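Local coordinates for protein transcriptional regulator, AraC family (Pseudomonas putida, PDB 3GRA) that probably binds specific DNA sequences to regulate transcription, this chain being its DJ-1/PfpI-like domain and not its AraC-type helix-turn-helix region, at residues 118-123 / 153-158; 123-128 / 142-147; 92-97 / 112-117; 6-11 / 74-79. One frame throughout, in Å; residues are numbered along the deposited sequence.

Interaction 1. Residues 118-123 / 153-158; sequences GVLDDY and RDRLSA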
loop_
_atom_site.group_PDB
_atom_site.type_symbol
_atom_site.label_atom_id
_atom_site.label_comp_id
_atom_site.label_asym_id
_atom_site.label_seq_id
_atom_site.Cartn_x
_atom_site.Cartn_y
_atom_site.Cartn_z
ATOM N N GLY A 118 10.068 -9.860 -23.163
ATOM C CA GLY A 118 9.681 -10.903 -24.096
ATOM C C GLY A 118 9.106 -12.134 -23.415
ATOM O O GLY A 118 9.202 -13.241 -23.946
ATOM N N VAL A 119 8.503 -11.959 -22.246
ATOM C CA VAL A 119 7.932 -13.089 -21.525
ATOM C C VAL A 119 6.403 -13.124 -21.625
ATOM O O VAL A 119 5.752 -13.961 -21.007
ATOM C CB VAL A 119 8.332 -13.067 -20.024
ATOM C CG1 VAL A 119 9.841 -13.097 -19.889
ATOM C CG2 VAL A 119 7.759 -11.818 -19.343
ATOM N N LEU A 120 5.832 -12.202 -22.390
ATOM C CA LEU A 120 4.385 -12.156 -22.579
ATOM C C LEU A 120 4.050 -12.461 -24.037
ATOM O O LEU A 120 2.968 -12.130 -24.527
ATOM C CB LEU A 120 3.826 -10.776 -22.204
ATOM C CG LEU A 120 3.772 -10.387 -20.725
ATOM C CD1 LEU A 120 3.242 -8.969 -20.597
ATOM C CD2 LEU A 120 2.887 -11.358 -19.956
ATOM N N ASP A 121 4.991 -13.091 -24.728
ATOM C CA ASP A 121 4.794 -13.447 -26.119
ATOM C C ASP A 121 3.720 -14.496 -26.234
ATOM O O ASP A 121 3.890 -15.625 -25.777
ATOM C CB ASP A 121 6.089 -13.972 -26.728
ATOM C CG ASP A 121 7.022 -12.863 -27.143
ATOM O OD1 ASP A 121 6.720 -11.687 -26.850
ATOM O OD2 ASP A 121 8.059 -13.173 -27.766
ATOM N N ASP A 122 2.609 -14.103 -26.848
ATOM C CA ASP A 122 1.464 -14.973 -27.053
ATOM C C ASP A 122 0.743 -15.199 -25.736
ATOM O O ASP A 122 0.299 -16.311 -25.415
ATOM C CB ASP A 122 1.917 -16.299 -27.663
ATOM C CG ASP A 122 0.772 -17.080 -28.265
ATOM O OD1 ASP A 122 -0.021 -16.482 -29.030
ATOM O OD2 ASP A 122 0.667 -18.291 -27.985
ATOM N N TYR A 123 0.628 -14.118 -24.975
ATOM C CA TYR A 123 -0.043 -14.137 -23.677
ATOM C C TYR A 123 -0.942 -12.915 -23.584
ATOM O O TYR A 123 -0.741 -11.917 -24.290
ATOM C CB TYR A 123 0.977 -14.053 -22.544
ATOM C CG TYR A 123 1.579 -15.361 -22.065
ATOM C CD1 TYR A 123 0.925 -16.142 -21.108
ATOM C CD2 TYR A 123 2.856 -15.759 -22.483
ATOM C CE1 TYR A 123 1.525 -17.272 -20.565
ATOM C CE2 TYR A 123 3.470 -16.882 -21.949
ATOM C CZ TYR A 123 2.805 -17.638 -20.983
ATOM O OH TYR A 123 3.437 -18.720 -20.395
ATOM N N ARG A 153 -2.502 -18.465 -17.454
ATOM C CA ARG A 153 -1.493 -19.477 -17.160
ATOM C C ARG A 153 -0.533 -19.027 -16.071
ATOM O O ARG A 153 -0.930 -18.849 -14.916
ATOM C CB ARG A 153 -0.734 -19.825 -18.444
ATOM C CG ARG A 153 -1.601 -20.602 -19.418
ATOM C CD ARG A 153 -1.012 -20.648 -20.807
ATOM N NE ARG A 153 -1.197 -19.380 -21.507
ATOM C CZ ARG A 153 -0.659 -19.107 -22.686
ATOM N NH1 ARG A 153 0.089 -20.018 -23.284
ATOM N NH2 ARG A 153 -0.846 -17.918 -23.251
ATOM N N ASP A 154 0.730 -18.843 -16.443
ATOM C CA ASP A 154 1.746 -18.410 -15.491
ATOM C C ASP A 154 2.155 -16.940 -15.720
ATOM O O ASP A 154 3.301 -16.553 -15.496
ATOM C CB ASP A 154 2.962 -19.344 -15.568
ATOM C CG ASP A 154 3.500 -19.466 -16.961
ATOM O OD1 ASP A 154 2.871 -18.916 -17.895
ATOM O OD2 ASP A 154 4.556 -20.109 -17.134
ATOM N N ARG A 155 1.194 -16.137 -16.170
ATOM C CA ARG A 155 1.403 -14.712 -16.372
ATOM C C ARG A 155 0.199 -13.973 -15.774
ATOM O O ARG A 155 -0.911 -13.966 -16.326
ATOM C CB ARG A 155 1.586 -14.383 -17.855
ATOM C CG ARG A 155 2.852 -15.006 -18.468
ATOM C CD ARG A 155 4.163 -14.445 -17.883
ATOM N NE ARG A 155 5.325 -15.195 -18.378
ATOM C CZ ARG A 155 5.786 -16.326 -17.833
ATOM N NH1 ARG A 155 5.208 -16.847 -16.761
ATOM N NH2 ARG A 155 6.808 -16.962 -18.380
ATOM N N LEU A 156 0.437 -13.388 -14.609
ATOM C CA LEU A 156 -0.569 -12.658 -13.865
ATOM C C LEU A 156 -0.307 -11.136 -13.893
ATOM O O LEU A 156 0.795 -10.664 -13.588
ATOM C CB LEU A 156 -0.590 -13.165 -12.419
ATOM C CG LEU A 156 -1.101 -14.591 -12.165
ATOM C CD1 LEU A 156 -0.153 -15.627 -12.786
ATOM C CD2 LEU A 156 -1.207 -14.815 -10.663
ATOM N N SER A 157 -1.322 -10.364 -14.249
ATOM C CA SER A 157 -1.118 -8.927 -14.318
ATOM C C SER A 157 -2.348 -8.134 -13.971
ATOM O O SER A 157 -3.472 -8.601 -14.163
ATOM C CB SER A 157 -0.625 -8.530 -15.714
ATOM O OG SER A 157 -1.609 -8.802 -16.692
ATOM N N ALA A 158 -2.125 -6.926 -13.459
ATOM C CA ALA A 158 -3.224 -6.045 -13.073
ATOM C C ALA A 158 -2.912 -4.595 -13.461
ATOM O O ALA A 158 -1.762 -4.148 -13.404
ATOM C CB ALA A 158 -3.493 -6.165 -11.566
#
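Tyr-123 lies between Arg-153 and Arg-155, where the loop after helix 110-117 meets the start of strand 155-158 in the mixed central sheet of this DJ-1/PfpI-like domain. Arg-155 can be followed outward. Its CB touches both Tyr-123 CD1 and Leu-120 CD2, 3.8 and 3.9 Å away. CG is over the face of the Tyr-123 ring, 3.5 Å from the centroid and 17° off the normal, a CH-pi contact. A bend at chi2 (-66°) then turns the chain toward the loop, and CD passes beside Leu-120 CD2. NE gives its N-H to Val-119 O (2.9 Å), which sits near the guanidinium plane; the guanidinium has Tyr-123 OH over one face, and NH1 makes a weak hydrogen bond to Met-102 O. On the opposite ring face the Arg-153 guanidinium makes an off-centre cation-pi contact, CZ lying 4.0 Å from the Tyr-123 centroid. Arg-153 NH2 also donates to Asp-122 O (2.9 Å), which holds the guanidinium from its edge. Exchanging Tyr-123 for an alanine would probably leave Asp-154 OD1 without its hydroxyl donor and both arginines without the ring between them. That hydroxyl, Tyr-123 OH, reaches the syn lone pair of Asp-154 OD1 at 2.6 Å.

Interaction 2. Residues 123-128 / 142-147; sequences YGCSIH and TRITPA
Tyr-123 to Cys-125 and Thr-142 to Ile-144 form a short, loosely bonded parallel pair, their strand axes approaching to 4.8 Å with 34° between directions. Arg-143 N donates to Tyr-123 O (3.0 Å) and Thr-145 N to Cys-125 O (2.8 Å), both nearly straight, whereas the intervening bond from Cys-125 N to Arg-143 O is bent and weak. The Arg-143 guanidinium lies with one face over the backbone of Tyr-123, NH2 approaching Tyr-123 CA to 3.2 Å, while its NH1 forms a salt bridge with Asp-122. Cys-125 directs SG between its own backbone N and carbonyl carbon (chi1 77°), and there the sulfur meets the methyl Thr-142 CG2 at 3.7 Å. Ile-144 CD1 approaches the same sulfur more loosely. Past the strands, Ser-126 OG donates to Ala-147 O at 2.7 Å, approaching from 37° above the carbonyl plane, and it is also hydrogen-bonded to Thr-150 OG1. This gives the buried serine hydroxyl two partners. The two strands precede and follow helix 132-138 in a beta-alpha-beta unit. Leu-135 of that helix packs against Cys-125, Ile-127 and Ile-144, while Ala-111 and Trp-112 of helix 110-117 touch Cys-125 and Ile-127, and Ser-157 on strand 155-158 of the main sheet bonds to Ser-126 N.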
loop_
_atom_site.group_PDB
_atom_site.type_symbol
_atom_site.label_atom_id
_atom_site.label_comp_id
_atom_site.label_asym_id
_atom_site.label_seq_id
_atom_site.Cartn_x
_atom_site.Cartn_y
_atom_site.Cartn_z
ATOM N N TYR A 123 0.628 -14.118 -24.975
ATOM C CA TYR A 123 -0.043 -14.137 -23.677
ATOM C C TYR A 123 -0.942 -12.915 -23.584
ATOM O O TYR A 123 -0.741 -11.917 -24.290
ATOM C CB TYR A 123 0.977 -14.053 -22.544
ATOM C CG TYR A 123 1.579 -15.361 -22.065
ATOM C CD1 TYR A 123 0.925 -16.142 -21.108
ATOM C CD2 TYR A 123 2.856 -15.759 -22.483
ATOM C CE1 TYR A 123 1.525 -17.272 -20.565
ATOM C CE2 TYR A 123 3.470 -16.882 -21.949
ATOM C CZ TYR A 123 2.805 -17.638 -20.983
ATOM O OH TYR A 123 3.437 -18.720 -20.395
ATOM N N GLY A 124 -1.934 -12.991 -22.710
ATOM C CA GLY A 124 -2.804 -11.853 -22.517
ATOM C C GLY A 124 -2.261 -11.170 -21.281
ATOM O O GLY A 124 -1.469 -11.764 -20.558
ATOM N N CYS A 125 -2.659 -9.926 -21.045
ATOM C CA CYS A 125 -2.219 -9.209 -19.860
ATOM C C CYS A 125 -3.062 -7.961 -19.676
ATOM O O CYS A 125 -3.787 -7.540 -20.580
ATOM C CB CYS A 125 -0.739 -8.800 -19.969
ATOM S SG CYS A 125 -0.399 -7.360 -21.057
ATOM N N SER A 126 -2.946 -7.378 -18.490
ATOM C CA SER A 126 -3.645 -6.156 -18.131
ATOM C C SER A 126 -2.579 -5.121 -17.816
ATOM O O SER A 126 -1.573 -5.420 -17.167
ATOM C CB SER A 126 -4.532 -6.367 -16.895
ATOM O OG SER A 126 -5.722 -7.046 -17.237
ATOM N N ILE A 127 -2.800 -3.901 -18.266
ATOM C CA ILE A 127 -1.830 -2.841 -18.026
ATOM C C ILE A 127 -2.543 -1.512 -17.953
ATOM O O ILE A 127 -3.585 -1.331 -18.562
ATOM C CB ILE A 127 -0.785 -2.785 -19.181
ATOM C CG1 ILE A 127 0.270 -1.717 -18.894
ATOM C CG2 ILE A 127 -1.487 -2.494 -20.494
ATOM C CD1 ILE A 127 1.420 -1.693 -19.923
ATOM N N HIS A 128 -1.987 -0.587 -17.188
ATOM C CA HIS A 128 -2.576 0.728 -17.101
ATOM C C HIS A 128 -2.587 1.316 -18.517
ATOM O O HIS A 128 -1.658 1.095 -19.290
ATOM C CB HIS A 128 -1.745 1.638 -16.200
ATOM C CG HIS A 128 -2.399 2.959 -15.940
ATOM N ND1 HIS A 128 -3.293 3.156 -14.907
ATOM C CD2 HIS A 128 -2.365 4.121 -16.634
ATOM C CE1 HIS A 128 -3.783 4.380 -14.979
ATOM N NE2 HIS A 128 -3.236 4.986 -16.019
ATOM N N THR A 142 1.961 -9.664 -27.686
ATOM C CA THR A 142 1.232 -9.602 -26.424
ATOM C C THR A 142 -0.139 -8.972 -26.625
ATOM O O THR A 142 -0.259 -7.896 -27.208
ATOM C CB THR A 142 1.991 -8.771 -25.370
ATOM O OG1 THR A 142 3.268 -9.367 -25.116
ATOM C CG2 THR A 142 1.205 -8.714 -24.075
ATOM N N ARG A 143 -1.167 -9.647 -26.132
ATOM C CA ARG A 143 -2.533 -9.158 -26.243
ATOM C C ARG A 143 -2.894 -8.333 -25.018
ATOM O O ARG A 143 -2.485 -8.642 -23.899
ATOM C CB ARG A 143 -3.496 -10.340 -26.385
ATOM C CG ARG A 143 -3.103 -11.274 -27.512
ATOM C CD ARG A 143 -3.937 -12.524 -27.519
ATOM N NE ARG A 143 -3.619 -13.410 -26.403
ATOM C CZ ARG A 143 -2.756 -14.418 -26.464
ATOM N NH1 ARG A 143 -2.107 -14.676 -27.597
ATOM N NH2 ARG A 143 -2.566 -15.189 -25.400
ATOM N N ILE A 144 -3.646 -7.266 -25.243
ATOM C CA ILE A 144 -4.071 -6.399 -24.167
ATOM C C ILE A 144 -5.496 -6.781 -23.821
ATOM O O ILE A 144 -6.402 -6.658 -24.656
ATOM C CB ILE A 144 -4.056 -4.911 -24.590
ATOM C CG1 ILE A 144 -2.696 -4.542 -25.188
ATOM C CG2 ILE A 144 -4.340 -4.036 -23.385
ATOM C CD1 ILE A 144 -1.554 -4.722 -24.246
ATOM N N THR A 145 -5.694 -7.255 -22.596
ATOM C CA THR A 145 -7.022 -7.645 -22.142
ATOM C C THR A 145 -7.835 -6.400 -21.816
ATOM O O THR A 145 -7.336 -5.485 -21.175
ATOM C CB THR A 145 -6.958 -8.469 -20.858
ATOM O OG1 THR A 145 -6.009 -9.530 -21.014
ATOM C CG2 THR A 145 -8.342 -9.048 -20.529
ATOM N N PRO A 146 -9.097 -6.345 -22.262
ATOM C CA PRO A 146 -9.904 -5.163 -21.945
ATOM C C PRO A 146 -10.534 -5.278 -20.551
ATOM O O PRO A 146 -11.745 -5.154 -20.405
ATOM C CB PRO A 146 -10.949 -5.145 -23.063
ATOM C CG PRO A 146 -11.114 -6.580 -23.399
ATOM C CD PRO A 146 -9.729 -7.164 -23.314
ATOM N N ALA A 147 -9.707 -5.513 -19.536
ATOM C CA ALA A 147 -10.166 -5.663 -18.143
ATOM C C ALA A 147 -9.016 -5.355 -17.171
ATOM O O ALA A 147 -7.843 -5.467 -17.527
ATOM C CB ALA A 147 -10.687 -7.096 -17.906
HETATM O O HOH W 1 -6.021 -3.437 -19.446
#

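Interaction 3. Residues 92-97 / 112-117; sequences RLLNDC and WFLGRA. With EDO (1,2-ethanediol), chain D.
Phe-113, whose carbonyl O lies 4.0 Å from Leu-94 CD1, has a ring with Trp-112 CE3 over the centre of one face, 3.7 Å above the plane, and Arg-116 NH2 at its edge. Phe-113 CD1 in turn lies in the plane of the indole, at its edge, which sets a face of the phenyl against the border of the tryptophan. These groups belong to an alpha/beta domain of the DJ-1/PfpI family, in which helices 90-100 and 110-117 are linked through strand 103-107. Their short segments cross at 79° between N-to-C directions, with the axes 9.0 Å apart. Apolar contact at the crossing rests on Leu-94: its CB meets Ala-117 CB at 3.9 Å, and its CD1 extends to Leu-114 CD1 at 4.3 Å. Val-77 of the sheet touches Leu-94, Phe-113 and Leu-114, so the leucine closes against both the helix and the strand. Nearby, Arg-116 forms a salt bridge with Asp-91, a magnesium ligand seen in this protein although the ion is not bound to this chain here. At the surface, Arg-92 NH2 donates to O2 of a 1,2-ethanediol, probably from the crystallisation liquor, at 2.9 Å. Asn-95 adds a weak polar link: CG swings roughly trans to the main-chain nitrogen (chi1 -151°), which carries ND2 to 3.1 Å from Ala-117 O, where the N-H meets the acceptor at only 134°.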
loop_
_atom_site.group_PDB
_atom_site.type_symbol
_atom_site.label_atom_id
_atom_site.label_comp_id
_atom_site.label_asym_id
_atom_site.label_seq_id
_atom_site.Cartn_x
_atom_site.Cartn_y
_atom_site.Cartn_z
ATOM N N ARG A 92 16.799 -9.650 -18.962
ATOM C CA ARG A 92 17.344 -10.995 -18.882
ATOM C C ARG A 92 16.951 -11.636 -17.558
ATOM O O ARG A 92 16.795 -12.861 -17.474
ATOM C CB ARG A 92 18.858 -11.001 -19.055
ATOM C CG ARG A 92 19.515 -9.694 -18.666
ATOM C CD ARG A 92 20.986 -9.698 -19.022
ATOM N NE ARG A 92 21.685 -8.640 -18.303
ATOM C CZ ARG A 92 22.086 -8.734 -17.041
ATOM N NH1 ARG A 92 21.870 -9.844 -16.345
ATOM N NH2 ARG A 92 22.692 -7.705 -16.469
ATOM N N LEU A 93 16.746 -10.821 -16.527
ATOM C CA LEU A 93 16.343 -11.349 -15.228
ATOM C C LEU A 93 14.990 -12.061 -15.332
ATOM O O LEU A 93 14.797 -13.164 -14.803
ATOM C CB LEU A 93 16.229 -10.218 -14.202
ATOM C CG LEU A 93 15.762 -10.600 -12.796
ATOM C CD1 LEU A 93 16.850 -11.382 -12.087
ATOM C CD2 LEU A 93 15.433 -9.336 -12.020
ATOM N N LEU A 94 14.047 -11.425 -16.018
ATOM C CA LEU A 94 12.721 -11.996 -16.165
ATOM C C LEU A 94 12.734 -13.137 -17.176
ATOM O O LEU A 94 11.999 -14.115 -17.032
ATOM C CB LEU A 94 11.734 -10.896 -16.575
ATOM C CG LEU A 94 11.531 -9.833 -15.480
ATOM C CD1 LEU A 94 11.081 -8.513 -16.092
ATOM C CD2 LEU A 94 10.518 -10.328 -14.475
ATOM N N ASN A 95 13.587 -13.014 -18.187
ATOM C CA ASN A 95 13.718 -14.037 -19.212
ATOM C C ASN A 95 14.206 -15.336 -18.533
ATOM O O ASN A 95 13.656 -16.419 -18.766
ATOM C CB ASN A 95 14.720 -13.561 -20.266
ATOM C CG ASN A 95 14.441 -14.135 -21.635
ATOM O OD1 ASN A 95 14.671 -15.319 -21.888
ATOM N ND2 ASN A 95 13.930 -13.296 -22.534
ATOM N N ASP A 96 15.232 -15.211 -17.688
ATOM C CA ASP A 96 15.780 -16.357 -16.969
ATOM C C ASP A 96 14.770 -16.910 -15.977
ATOM O O ASP A 96 14.709 -18.118 -15.751
ATOM C CB ASP A 96 17.060 -15.979 -16.222
ATOM C CG ASP A 96 18.184 -15.562 -17.156
ATOM O OD1 ASP A 96 18.351 -16.187 -18.227
ATOM O OD2 ASP A 96 18.915 -14.611 -16.807
ATOM N N CYS A 97 13.981 -16.031 -15.370
ATOM C CA CYS A 97 12.974 -16.496 -14.433
ATOM C C CYS A 97 11.927 -17.275 -15.232
ATOM O O CYS A 97 11.362 -18.254 -14.749
ATOM C CB CYS A 97 12.331 -15.314 -13.694
ATOM S SG CYS A 97 13.356 -14.617 -12.366
ATOM N N TRP A 112 4.344 -3.848 -18.602
ATOM C CA TRP A 112 5.174 -3.210 -19.633
ATOM C C TRP A 112 6.569 -3.875 -19.609
ATOM O O TRP A 112 7.130 -4.205 -20.654
ATOM C CB TRP A 112 5.321 -1.708 -19.365
ATOM C CG TRP A 112 6.063 -0.985 -20.459
ATOM C CD1 TRP A 112 5.555 -0.550 -21.652
ATOM C CD2 TRP A 112 7.454 -0.639 -20.467
ATOM N NE1 TRP A 112 6.546 0.046 -22.400
ATOM C CE2 TRP A 112 7.720 0.006 -21.695
ATOM C CE3 TRP A 112 8.502 -0.813 -19.555
ATOM C CZ2 TRP A 112 8.992 0.484 -22.031
ATOM C CZ3 TRP A 112 9.766 -0.338 -19.890
ATOM C CH2 TRP A 112 9.997 0.304 -21.119
ATOM N N PHE A 113 7.093 -4.100 -18.407
ATOM C CA PHE A 113 8.415 -4.703 -18.209
ATOM C C PHE A 113 8.457 -6.160 -18.633
ATOM O O PHE A 113 9.427 -6.620 -19.223
ATOM C CB PHE A 113 8.817 -4.550 -16.743
ATOM C CG PHE A 113 9.042 -3.114 -16.332
ATOM C CD1 PHE A 113 10.232 -2.462 -16.643
ATOM C CD2 PHE A 113 8.062 -2.412 -15.634
ATOM C CE1 PHE A 113 10.440 -1.139 -16.257
ATOM C CE2 PHE A 113 8.269 -1.089 -15.252
ATOM C CZ PHE A 113 9.460 -0.455 -15.562
ATOM N N LEU A 114 7.402 -6.900 -18.321
ATOM C CA LEU A 114 7.322 -8.296 -18.733
ATOM C C LEU A 114 7.237 -8.294 -20.259
ATOM O O LEU A 114 7.730 -9.201 -20.922
ATOM C CB LEU A 114 6.070 -8.945 -18.147
ATOM C CG LEU A 114 6.125 -9.402 -16.683
ATOM C CD1 LEU A 114 6.796 -8.353 -15.811
ATOM C CD2 LEU A 114 4.700 -9.695 -16.206
ATOM N N GLY A 115 6.608 -7.261 -20.807
ATOM C CA GLY A 115 6.477 -7.152 -22.250
ATOM C C GLY A 115 7.821 -6.960 -22.936
ATOM O O GLY A 115 8.161 -7.687 -23.871
ATOM N N ARG A 116 8.586 -5.981 -22.458
ATOM C CA ARG A 116 9.899 -5.681 -23.014
ATOM C C ARG A 116 10.846 -6.869 -22.866
ATOM O O ARG A 116 11.714 -7.095 -23.713
ATOM C CB ARG A 116 10.501 -4.462 -22.310
ATOM C CG ARG A 116 11.810 -3.964 -22.919
ATOM C CD ARG A 116 12.380 -2.833 -22.080
ATOM N NE ARG A 116 12.737 -3.312 -20.750
ATOM C CZ ARG A 116 13.061 -2.539 -19.722
ATOM N NH1 ARG A 116 13.078 -1.222 -19.849
ATOM N NH2 ARG A 116 13.371 -3.095 -18.560
ATOM N N ALA A 117 10.679 -7.621 -21.783
ATOM C CA ALA A 117 11.522 -8.784 -21.529
ATOM C C ALA A 117 11.217 -9.934 -22.499
ATOM O O ALA A 117 12.009 -10.864 -22.634
ATOM C CB ALA A 117 11.330 -9.252 -20.087
HETATM C C1 EDO D . 21.237 -4.246 -18.010
HETATM O O1 EDO D . 21.497 -5.632 -18.295
HETATM C C2 EDO D . 22.303 -3.747 -17.022
HETATM O O2 EDO D . 23.196 -4.831 -16.724
#

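Interaction 4. Residues 6-11 / 74-79; sequences YRVDFI and LLVVCG
Val-76 O accepts the N-H of Ile-11 at 2.7 Å and also receives a CA-H...O contact from Phe-10. Leu-74 O is approached in the same way, by Asp-9 N at 2.9 Å and by Val-8 CA. In the other direction, Val-76 N donates to Asp-9 O almost straight (2.8 Å, 173°), and Cys-78 N to Ile-11 O. This alternation is the ladder of two parallel strands, here neighbours inside the central sheet of the DJ-1/PfpI-like fold, flanked by strands 39-45 and 103-107. On one face of the sheet Val-8 lies alongside Leu-74, and the Phe-10 ring brings CD1 to 3.7 Å from Val-76 CB. Cys-78 SG stands at the edge of that ring, 5.0 Å from its centroid, while Phe-21 meets Phe-10 edge-to-face. A serine replacing Phe-10 would probably open a gap beside Val-76 and deprive Cys-78 SG and Phe-21 of their aromatic partner. On the opposite face, Ile-11 CG1 reaches Leu-75 CD1 at 3.8 Å.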
loop_
_atom_site.group_PDB
_atom_site.type_symbol
_atom_site.label_atom_id
_atom_site.label_comp_id
_atom_site.label_asym_id
_atom_site.label_seq_id
_atom_site.Cartn_x
_atom_site.Cartn_y
_atom_site.Cartn_z
ATOM N N TYR A 6 3.298 -21.438 -1.151
ATOM C CA TYR A 6 3.511 -20.779 -2.440
ATOM C C TYR A 6 4.366 -19.527 -2.166
ATOM O O TYR A 6 3.983 -18.671 -1.370
ATOM C CB TYR A 6 2.157 -20.401 -3.057
ATOM C CG TYR A 6 2.240 -19.992 -4.511
ATOM C CD1 TYR A 6 2.421 -20.939 -5.517
ATOM C CD2 TYR A 6 2.171 -18.651 -4.876
ATOM C CE1 TYR A 6 2.534 -20.551 -6.859
ATOM C CE2 TYR A 6 2.283 -18.251 -6.197
ATOM C CZ TYR A 6 2.464 -19.197 -7.188
ATOM O OH TYR A 6 2.561 -18.766 -8.491
ATOM N N ARG A 7 5.529 -19.446 -2.801
ATOM C CA ARG A 7 6.443 -18.315 -2.607
ATOM C C ARG A 7 6.321 -17.233 -3.666
ATOM O O ARG A 7 6.555 -17.483 -4.842
ATOM C CB ARG A 7 7.905 -18.788 -2.584
ATOM C CG ARG A 7 8.421 -19.252 -1.225
ATOM C CD ARG A 7 9.925 -18.999 -1.118
ATOM N NE ARG A 7 10.243 -17.585 -1.354
ATOM C CZ ARG A 7 10.040 -16.609 -0.471
ATOM N NH1 ARG A 7 9.525 -16.885 0.721
ATOM N NH2 ARG A 7 10.329 -15.354 -0.781
ATOM N N VAL A 8 5.969 -16.025 -3.243
ATOM C CA VAL A 8 5.849 -14.913 -4.178
ATOM C C VAL A 8 6.575 -13.651 -3.707
ATOM O O VAL A 8 6.339 -13.153 -2.614
ATOM C CB VAL A 8 4.371 -14.573 -4.448
ATOM C CG1 VAL A 8 3.658 -14.334 -3.132
ATOM C CG2 VAL A 8 4.262 -13.331 -5.350
ATOM N N ASP A 9 7.467 -13.145 -4.552
ATOM C CA ASP A 9 8.225 -11.931 -4.251
ATOM C C ASP A 9 7.777 -10.772 -5.148
ATOM O O ASP A 9 7.399 -10.968 -6.302
ATOM C CB ASP A 9 9.722 -12.165 -4.429
ATOM C CG ASP A 9 10.373 -12.779 -3.200
ATOM O OD1 ASP A 9 9.669 -12.994 -2.185
ATOM O OD2 ASP A 9 11.597 -13.038 -3.255
ATOM N N PHE A 10 7.855 -9.562 -4.606
ATOM C CA PHE A 10 7.434 -8.370 -5.315
ATOM C C PHE A 10 8.576 -7.392 -5.526
ATOM O O PHE A 10 9.143 -6.879 -4.563
ATOM C CB PHE A 10 6.333 -7.660 -4.520
ATOM C CG PHE A 10 5.097 -8.490 -4.300
ATOM C CD1 PHE A 10 4.020 -8.400 -5.170
ATOM C CD2 PHE A 10 4.998 -9.338 -3.193
ATOM C CE1 PHE A 10 2.852 -9.138 -4.945
ATOM C CE2 PHE A 10 3.841 -10.082 -2.956
ATOM C CZ PHE A 10 2.766 -9.981 -3.832
ATOM N N ILE A 11 8.915 -7.121 -6.781
ATOM C CA ILE A 11 9.968 -6.156 -7.060
ATOM C C ILE A 11 9.327 -4.772 -7.043
ATOM O O ILE A 11 8.501 -4.449 -7.900
ATOM C CB ILE A 11 10.630 -6.402 -8.438
ATOM C CG1 ILE A 11 11.322 -7.768 -8.449
ATOM C CG2 ILE A 11 11.681 -5.324 -8.704
ATOM C CD1 ILE A 11 11.841 -8.165 -9.791
ATOM N N LEU A 74 6.597 -17.255 -7.923
ATOM C CA LEU A 74 6.114 -16.080 -8.645
ATOM C C LEU A 74 6.833 -14.780 -8.302
ATOM O O LEU A 74 6.921 -14.383 -7.141
ATOM C CB LEU A 74 4.612 -15.905 -8.395
ATOM C CG LEU A 74 3.914 -14.629 -8.889
ATOM C CD1 LEU A 74 3.831 -14.611 -10.414
ATOM C CD2 LEU A 74 2.528 -14.556 -8.265
ATOM N N LEU A 75 7.338 -14.125 -9.335
ATOM C CA LEU A 75 8.038 -12.859 -9.199
ATOM C C LEU A 75 7.142 -11.820 -9.854
ATOM O O LEU A 75 6.849 -11.913 -11.042
ATOM C CB LEU A 75 9.385 -12.915 -9.930
ATOM C CG LEU A 75 10.338 -11.721 -9.793
ATOM C CD1 LEU A 75 10.630 -11.461 -8.320
ATOM C CD2 LEU A 75 11.641 -12.027 -10.525
ATOM N N VAL A 76 6.715 -10.837 -9.065
ATOM C CA VAL A 76 5.843 -9.776 -9.534
ATOM C C VAL A 76 6.535 -8.408 -9.621
ATOM O O VAL A 76 7.178 -7.956 -8.667
ATOM C CB VAL A 76 4.626 -9.635 -8.602
ATOM C CG1 VAL A 76 3.578 -8.733 -9.239
ATOM C CG2 VAL A 76 4.037 -11.018 -8.299
ATOM N N VAL A 77 6.399 -7.753 -10.772
ATOM C CA VAL A 77 6.986 -6.440 -10.961
ATOM C C VAL A 77 5.918 -5.403 -10.634
ATOM O O VAL A 77 4.850 -5.341 -11.281
ATOM C CB VAL A 77 7.481 -6.208 -12.410
ATOM C CG1 VAL A 77 8.125 -4.814 -12.506
ATOM C CG2 VAL A 77 8.488 -7.280 -12.807
ATOM N N CYS A 78 6.202 -4.604 -9.613
ATOM C CA CYS A 78 5.275 -3.576 -9.183
ATOM C C CYS A 78 5.715 -2.197 -9.652
ATOM O O CYS A 78 6.794 -1.703 -9.295
ATOM C CB CYS A 78 5.138 -3.590 -7.662
ATOM S SG CYS A 78 4.668 -5.206 -7.008
ATOM N N GLY A 79 4.860 -1.593 -10.465
ATOM C CA GLY A 79 5.127 -0.276 -10.993
ATOM C C GLY A 79 4.100 0.718 -10.513
ATOM O O GLY A 79 3.355 0.462 -9.563
#

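Overall arrangement
All four contacts fall within the DJ-1/PfpI-like domain. Along the chain, interaction 4 closes first, interaction 3 follows, and interaction 1 then opens, with interaction 2 lying in the sequence between its two segments. Interaction 4 sits about 5 Å from the chain centre in the main sheet, which interaction 1 also reaches through strand 155-158. Interaction 3 lies about 13 Å from interaction 4, centre to centre, and touches it where Leu-114 CD1 meets Val-77 CG2 at 3.6 Å. Interactions 1 and 2, centres about 9 Å apart, share Tyr-123. Helix 110-117 leads directly into loop 118-123, which touches both interaction 3 and interaction 2; interactions 2 and 4 stay about 8 Å apart at their nearest atoms.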